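PDB 2I9D: chloramphenicol acetyltransferase from Bacteroides thetaiotaomicron, which probably catalyses acetyl transfer from acetyl-CoA to a hydroxyl of chloramphenicol. Local coordinates for residues Q50-R62 with F105-R119. Residues are numbered along the deposited sequence; the frame is centred on the assembly and turned at random.
Sequences QSFFLHYLYAVLR and FPYHNDFDTFYQEAR
Tyr58 lays one side of its ring against Phe111 and Phe114, with Arg62 CB over the opposite face, and tracing it outward from the backbone accounts for much of this contact. The CA-CB bond points toward segment 105-119, and CG anti to the backbone N (chi1 179°) carries the ring on to Phe111 and Phe114. CB lies against Phe114 CE2. At the first ring carbons the surroundings divide: Tyr58 CD2 meets Phe111 CD1 at 3.5 Å, whereas Tyr58 CD1 packs against Phe114 CG at 3.6 Å. The Phe111 contact is offset edge-to-face, its edge directed at the Tyr58 face with planes at 69°; the Phe114 ring is set obliquely. Farther out, Tyr58 CE1 touches Tyr107 CE1 and has His108 O 3.2 Å away, near the ring plane. At the tip, Tyr58 OH is 2.9 Å from Asn109 O and accepts a hydrogen bond from Arg62 NH1, whose own NE is paired with Glu66.

Phe111 also turns an edge to the face of His55: its CZ stands over the imidazole centre. These five aromatic residues, His55, Tyr58, Tyr107, Phe111 and Phe114, form a continuous cluster. Phe114 is a knob in a hole made by Leu54, Leu57, Tyr58 and Leu61. At the other end, Ser51 N donates to Tyr115 OH (2.8 Å, 166° at the hydrogen), anchoring the phenol where helix 52-62 begins. The Gln50 amide stacks on that ring, with OE1 over its centre, and Leu54 CD1 makes an off-centre CH-pi contact with it.

The helical segments 52-62 and 111-119 approach to 10.3 Å between axes. Leu57 and Leu61 also reach Met88 of strand 87-93, and Val60 touches strand 146-151, joining this helix pair to the mixed sheet, while Ala59 packs against helix 202-216.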
loop_
_atom_site.group_PDB
_atom_site.type_symbol
_atom_site.label_atom_id
_atom_site.label_comp_id
_atom_site.label_asym_id
_atom_site.label_seq_id
_atom_site.Cartn_x
_atom_site.Cartn_y
_atom_site.Cartn_z
ATOM N N GLN A 50 9.410 -1.352 -30.908
ATOM C CA GLN A 50 8.294 -0.630 -30.291
ATOM C C GLN A 50 8.503 -0.261 -28.821
ATOM O O GLN A 50 9.415 -0.763 -28.162
ATOM C CB GLN A 50 7.016 -1.462 -30.426
ATOM C CG GLN A 50 6.565 -1.616 -31.857
ATOM C CD GLN A 50 5.330 -2.446 -31.990
ATOM O OE1 GLN A 50 4.500 -2.193 -32.854
ATOM N NE2 GLN A 50 5.195 -3.448 -31.147
ATOM N N SER A 51 7.640 0.619 -28.314
ATOM C CA SER A 51 7.649 1.013 -26.909
ATOM C C SER A 51 7.050 -0.081 -26.001
ATOM O O SER A 51 5.886 -0.474 -26.152
ATOM C CB SER A 51 6.914 2.333 -26.753
ATOM O OG SER A 51 6.864 2.738 -25.398
ATOM N N PHE A 52 7.861 -0.603 -25.081
ATOM C CA PHE A 52 7.380 -1.620 -24.145
ATOM C C PHE A 52 6.241 -1.043 -23.260
ATOM O O PHE A 52 5.251 -1.730 -22.951
ATOM C CB PHE A 52 8.553 -2.130 -23.313
ATOM C CG PHE A 52 8.164 -3.092 -22.209
ATOM C CD1 PHE A 52 7.482 -4.269 -22.493
ATOM C CD2 PHE A 52 8.508 -2.824 -20.885
ATOM C CE1 PHE A 52 7.116 -5.157 -21.472
ATOM C CE2 PHE A 52 8.157 -3.721 -19.861
ATOM C CZ PHE A 52 7.465 -4.886 -20.171
ATOM N N PHE A 53 6.382 0.233 -22.898
ATOM C CA PHE A 53 5.340 1.006 -22.188
ATOM C C PHE A 53 3.921 0.852 -22.787
ATOM O O PHE A 53 2.949 0.601 -22.074
ATOM C CB PHE A 53 5.760 2.489 -22.079
ATOM C CG PHE A 53 4.657 3.393 -21.627
ATOM C CD1 PHE A 53 4.234 3.396 -20.282
ATOM C CD2 PHE A 53 4.006 4.227 -22.537
ATOM C CE1 PHE A 53 3.192 4.232 -19.859
ATOM C CE2 PHE A 53 2.977 5.073 -22.116
ATOM C CZ PHE A 53 2.562 5.065 -20.772
ATOM N N LEU A 54 3.816 0.971 -24.109
ATOM C CA LEU A 54 2.544 0.837 -24.797
ATOM C C LEU A 54 2.040 -0.594 -24.828
ATOM O O LEU A 54 0.821 -0.820 -24.887
ATOM C CB LEU A 54 2.613 1.450 -26.218
ATOM C CG LEU A 54 2.768 2.984 -26.216
ATOM C CD1 LEU A 54 3.057 3.523 -27.623
ATOM C CD2 LEU A 54 1.555 3.670 -25.566
ATOM N N HIS A 55 2.958 -1.559 -24.770
ATOM C CA HIS A 55 2.562 -2.968 -24.658
ATOM C C HIS A 55 1.868 -3.286 -23.327
ATOM O O HIS A 55 0.837 -3.927 -23.320
ATOM C CB HIS A 55 3.757 -3.905 -24.874
ATOM C CG HIS A 55 4.055 -4.189 -26.311
ATOM N ND1 HIS A 55 3.830 -5.426 -26.892
ATOM C CD2 HIS A 55 4.569 -3.400 -27.287
ATOM C CE1 HIS A 55 4.191 -5.383 -28.162
ATOM N NE2 HIS A 55 4.640 -4.166 -28.426
ATOM N N TYR A 56 2.432 -2.851 -22.201
ATOM C CA TYR A 56 1.754 -3.085 -20.924
ATOM C C TYR A 56 0.592 -2.135 -20.661
ATOM O O TYR A 56 -0.363 -2.508 -19.982
ATOM C CB TYR A 56 2.716 -3.221 -19.729
ATOM C CG TYR A 56 3.507 -2.004 -19.294
ATOM C CD1 TYR A 56 2.886 -0.911 -18.638
ATOM C CD2 TYR A 56 4.889 -1.973 -19.455
ATOM C CE1 TYR A 56 3.643 0.196 -18.203
ATOM C CE2 TYR A 56 5.651 -0.876 -19.021
ATOM C CZ TYR A 56 5.026 0.186 -18.395
ATOM O OH TYR A 56 5.791 1.246 -17.980
ATOM N N LEU A 57 0.649 -0.942 -21.257
ATOM C CA LEU A 57 -0.464 -0.007 -21.169
ATOM C C LEU A 57 -1.694 -0.625 -21.834
ATOM O O LEU A 57 -2.818 -0.586 -21.286
ATOM C CB LEU A 57 -0.102 1.351 -21.793
ATOM C CG LEU A 57 -1.015 2.535 -21.435
ATOM C CD1 LEU A 57 -0.790 2.919 -19.968
ATOM C CD2 LEU A 57 -0.764 3.776 -22.343
ATOM N N TYR A 58 -1.477 -1.214 -23.004
ATOM C CA TYR A 58 -2.545 -1.916 -23.695
ATOM C C TYR A 58 -3.099 -3.088 -22.876
ATOM O O TYR A 58 -4.327 -3.235 -22.738
ATOM C CB TYR A 58 -2.074 -2.420 -25.068
ATOM C CG TYR A 58 -3.158 -3.179 -25.783
ATOM C CD1 TYR A 58 -4.269 -2.513 -26.279
ATOM C CD2 TYR A 58 -3.108 -4.561 -25.909
ATOM C CE1 TYR A 58 -5.294 -3.189 -26.922
ATOM C CE2 TYR A 58 -4.136 -5.259 -26.562
ATOM C CZ TYR A 58 -5.229 -4.551 -27.058
ATOM O OH TYR A 58 -6.261 -5.195 -27.710
ATOM N N ALA A 59 -2.187 -3.918 -22.358
ATOM C CA ALA A 59 -2.554 -5.090 -21.550
ATOM C C ALA A 59 -3.482 -4.699 -20.414
ATOM O O ALA A 59 -4.503 -5.355 -20.181
ATOM C CB ALA A 59 -1.307 -5.787 -21.011
ATOM N N VAL A 60 -3.127 -3.621 -19.713
ATOM C CA VAL A 60 -3.902 -3.154 -18.576
ATOM C C VAL A 60 -5.264 -2.616 -19.045
ATOM O O VAL A 60 -6.306 -2.926 -18.444
ATOM C CB VAL A 60 -3.103 -2.083 -17.756
ATOM C CG1 VAL A 60 -4.035 -1.249 -16.841
ATOM C CG2 VAL A 60 -1.996 -2.730 -16.957
ATOM N N LEU A 61 -5.247 -1.811 -20.112
ATOM C CA LEU A 61 -6.475 -1.165 -20.620
ATOM C C LEU A 61 -7.477 -2.214 -21.145
ATOM O O LEU A 61 -8.701 -2.109 -20.901
ATOM C CB LEU A 61 -6.158 -0.125 -21.705
ATOM C CG LEU A 61 -7.308 0.766 -22.198
ATOM C CD1 LEU A 61 -7.932 1.566 -21.057
ATOM C CD2 LEU A 61 -6.831 1.686 -23.276
ATOM N N ARG A 62 -6.937 -3.219 -21.837
ATOM C CA ARG A 62 -7.719 -4.325 -22.364
ATOM C C ARG A 62 -8.364 -5.154 -21.262
ATOM O O ARG A 62 -9.538 -5.488 -21.366
ATOM C CB ARG A 62 -6.876 -5.211 -23.285
ATOM C CG ARG A 62 -7.665 -6.402 -23.895
ATOM C CD ARG A 62 -7.036 -6.915 -25.187
ATOM N NE ARG A 62 -7.597 -8.200 -25.601
ATOM C CZ ARG A 62 -7.199 -8.881 -26.677
ATOM N NH1 ARG A 62 -6.231 -8.393 -27.461
ATOM N NH2 ARG A 62 -7.764 -10.056 -26.969
ATOM N N PHE A 105 -5.622 8.147 -24.094
ATOM C CA PHE A 105 -5.388 7.159 -25.144
ATOM C C PHE A 105 -6.671 6.351 -25.321
ATOM O O PHE A 105 -7.160 5.750 -24.363
ATOM C CB PHE A 105 -4.211 6.208 -24.802
ATOM C CG PHE A 105 -2.910 6.916 -24.569
ATOM C CD1 PHE A 105 -2.003 7.105 -25.622
ATOM C CD2 PHE A 105 -2.597 7.431 -23.297
ATOM C CE1 PHE A 105 -0.786 7.784 -25.419
ATOM C CE2 PHE A 105 -1.395 8.116 -23.086
ATOM C CZ PHE A 105 -0.481 8.282 -24.138
ATOM N N PRO A 106 -7.239 6.358 -26.539
ATOM C CA PRO A 106 -8.463 5.561 -26.746
ATOM C C PRO A 106 -8.160 4.070 -26.798
ATOM O O PRO A 106 -7.132 3.659 -27.344
ATOM C CB PRO A 106 -8.989 6.056 -28.110
ATOM C CG PRO A 106 -7.724 6.508 -28.854
ATOM C CD PRO A 106 -6.835 7.107 -27.746
ATOM N N TYR A 107 -9.038 3.269 -26.219
ATOM C CA TYR A 107 -8.951 1.832 -26.407
ATOM C C TYR A 107 -9.341 1.371 -27.843
ATOM O O TYR A 107 -10.327 1.831 -28.420
ATOM C CB TYR A 107 -9.792 1.114 -25.355
ATOM C CG TYR A 107 -9.767 -0.391 -25.470
ATOM C CD1 TYR A 107 -8.574 -1.114 -25.319
ATOM C CD2 TYR A 107 -10.939 -1.096 -25.715
ATOM C CE1 TYR A 107 -8.563 -2.485 -25.416
ATOM C CE2 TYR A 107 -10.937 -2.474 -25.808
ATOM C CZ TYR A 107 -9.760 -3.159 -25.668
ATOM O OH TYR A 107 -9.790 -4.533 -25.780
ATOM N N HIS A 108 -8.544 0.466 -28.403
ATOM C CA HIS A 108 -8.917 -0.260 -29.616
ATOM C C HIS A 108 -8.688 -1.740 -29.338
ATOM O O HIS A 108 -7.656 -2.101 -28.751
ATOM C CB HIS A 108 -8.061 0.181 -30.816
ATOM C CG HIS A 108 -8.190 1.635 -31.152
ATOM N ND1 HIS A 108 -9.357 2.189 -31.638
ATOM C CD2 HIS A 108 -7.294 2.652 -31.079
ATOM C CE1 HIS A 108 -9.180 3.485 -31.837
ATOM N NE2 HIS A 108 -7.936 3.791 -31.510
ATOM N N ASN A 109 -9.626 -2.596 -29.755
ATOM C CA ASN A 109 -9.500 -4.051 -29.523
ATOM C C ASN A 109 -8.359 -4.711 -30.327
ATOM O O ASN A 109 -7.893 -5.811 -29.993
ATOM C CB ASN A 109 -10.843 -4.766 -29.717
ATOM C CG ASN A 109 -10.821 -6.241 -29.262
ATOM O OD1 ASN A 109 -9.824 -6.747 -28.706
ATOM N ND2 ASN A 109 -11.944 -6.941 -29.503
ATOM N N ASP A 110 -7.892 -4.013 -31.355
ATOM C CA ASP A 110 -6.760 -4.470 -32.149
ATOM C C ASP A 110 -5.478 -3.751 -31.700
ATOM O O ASP A 110 -5.370 -2.526 -31.816
ATOM C CB ASP A 110 -7.052 -4.244 -33.646
ATOM C CG ASP A 110 -5.802 -4.315 -34.511
ATOM O OD1 ASP A 110 -5.059 -5.319 -34.417
ATOM O OD2 ASP A 110 -5.551 -3.359 -35.281
ATOM N N PHE A 111 -4.509 -4.509 -31.197
ATOM C CA PHE A 111 -3.276 -3.905 -30.684
ATOM C C PHE A 111 -2.568 -2.929 -31.632
ATOM O O PHE A 111 -2.156 -1.858 -31.205
ATOM C CB PHE A 111 -2.277 -4.957 -30.176
ATOM C CG PHE A 111 -0.974 -4.364 -29.723
ATOM C CD1 PHE A 111 -0.891 -3.691 -28.513
ATOM C CD2 PHE A 111 0.160 -4.432 -30.531
ATOM C CE1 PHE A 111 0.306 -3.132 -28.089
ATOM C CE2 PHE A 111 1.375 -3.862 -30.123
ATOM C CZ PHE A 111 1.447 -3.221 -28.900
ATOM N N ASP A 112 -2.412 -3.308 -32.901
ATOM C CA ASP A 112 -1.714 -2.474 -33.881
ATOM C C ASP A 112 -2.369 -1.111 -34.040
ATOM O O ASP A 112 -1.681 -0.098 -34.162
ATOM C CB ASP A 112 -1.632 -3.164 -35.248
ATOM C CG ASP A 112 -0.897 -4.489 -35.197
ATOM O OD1 ASP A 112 -0.143 -4.729 -34.231
ATOM O OD2 ASP A 112 -1.067 -5.299 -36.141
ATOM N N THR A 113 -3.696 -1.101 -34.048
ATOM C CA THR A 113 -4.481 0.129 -34.129
ATOM C C THR A 113 -4.269 0.968 -32.871
ATOM O O THR A 113 -3.995 2.176 -32.967
ATOM C CB THR A 113 -5.997 -0.179 -34.300
ATOM O OG1 THR A 113 -6.193 -0.937 -35.488
ATOM C CG2 THR A 113 -6.828 1.100 -34.392
ATOM N N PHE A 114 -4.393 0.329 -31.704
ATOM C CA PHE A 114 -4.127 1.009 -30.433
ATOM C C PHE A 114 -2.703 1.556 -30.413
ATOM O O PHE A 114 -2.494 2.728 -30.117
ATOM C CB PHE A 114 -4.375 0.098 -29.211
ATOM C CG PHE A 114 -3.900 0.703 -27.907
ATOM C CD1 PHE A 114 -4.743 1.524 -27.148
ATOM C CD2 PHE A 114 -2.599 0.494 -27.458
ATOM C CE1 PHE A 114 -4.298 2.107 -25.953
ATOM C CE2 PHE A 114 -2.155 1.063 -26.269
ATOM C CZ PHE A 114 -2.999 1.873 -25.515
ATOM N N TYR A 115 -1.741 0.700 -30.756
ATOM C CA TYR A 115 -0.337 1.060 -30.733
ATOM C C TYR A 115 -0.042 2.320 -31.552
ATOM O O TYR A 115 0.624 3.253 -31.065
ATOM C CB TYR A 115 0.577 -0.090 -31.194
ATOM C CG TYR A 115 2.020 0.307 -31.005
ATOM C CD1 TYR A 115 2.670 0.064 -29.790
ATOM C CD2 TYR A 115 2.719 1.018 -32.006
ATOM C CE1 TYR A 115 3.970 0.482 -29.581
ATOM C CE2 TYR A 115 4.046 1.441 -31.803
ATOM C CZ TYR A 115 4.657 1.164 -30.582
ATOM O OH TYR A 115 5.952 1.566 -30.336
ATOM N N GLN A 116 -0.524 2.338 -32.797
ATOM C CA GLN A 116 -0.169 3.412 -33.722
ATOM C C GLN A 116 -0.894 4.715 -33.371
ATOM O O GLN A 116 -0.299 5.787 -33.482
ATOM C CB GLN A 116 -0.278 2.972 -35.207
ATOM C CG GLN A 116 -1.601 3.227 -35.938
ATOM C CD GLN A 116 -1.618 2.626 -37.375
ATOM O OE1 GLN A 116 -0.572 2.553 -38.058
ATOM N NE2 GLN A 116 -2.808 2.197 -37.830
ATOM N N GLU A 117 -2.147 4.632 -32.915
ATOM C CA GLU A 117 -2.798 5.835 -32.369
ATOM C C GLU A 117 -2.089 6.355 -31.116
ATOM O O GLU A 117 -1.920 7.565 -30.977
ATOM C CB GLU A 117 -4.295 5.647 -32.113
ATOM C CG GLU A 117 -5.185 6.619 -32.923
ATOM C CD GLU A 117 -5.490 7.953 -32.185
ATOM O OE1 GLU A 117 -6.645 8.120 -31.692
ATOM O OE2 GLU A 117 -4.589 8.837 -32.109
ATOM N N ALA A 118 -1.653 5.441 -30.240
ATOM C CA ALA A 118 -0.861 5.800 -29.044
ATOM C C ALA A 118 0.386 6.584 -29.382
ATOM O O ALA A 118 0.678 7.602 -28.759
ATOM C CB ALA A 118 -0.489 4.552 -28.205
ATOM N N ARG A 119 1.101 6.100 -30.388
ATOM C CA ARG A 119 2.367 6.673 -30.824
ATOM C C ARG A 119 2.200 8.090 -31.361
ATOM O O ARG A 119 2.984 8.978 -31.036
ATOM C CB ARG A 119 3.010 5.752 -31.870
ATOM C CG ARG A 119 4.530 5.807 -31.928
ATOM C CD ARG A 119 4.977 6.559 -33.186
ATOM N NE ARG A 119 6.313 6.138 -33.636
ATOM C CZ ARG A 119 6.550 5.096 -34.440
ATOM N NH1 ARG A 119 5.542 4.347 -34.906
ATOM N NH2 ARG A 119 7.802 4.800 -34.778
#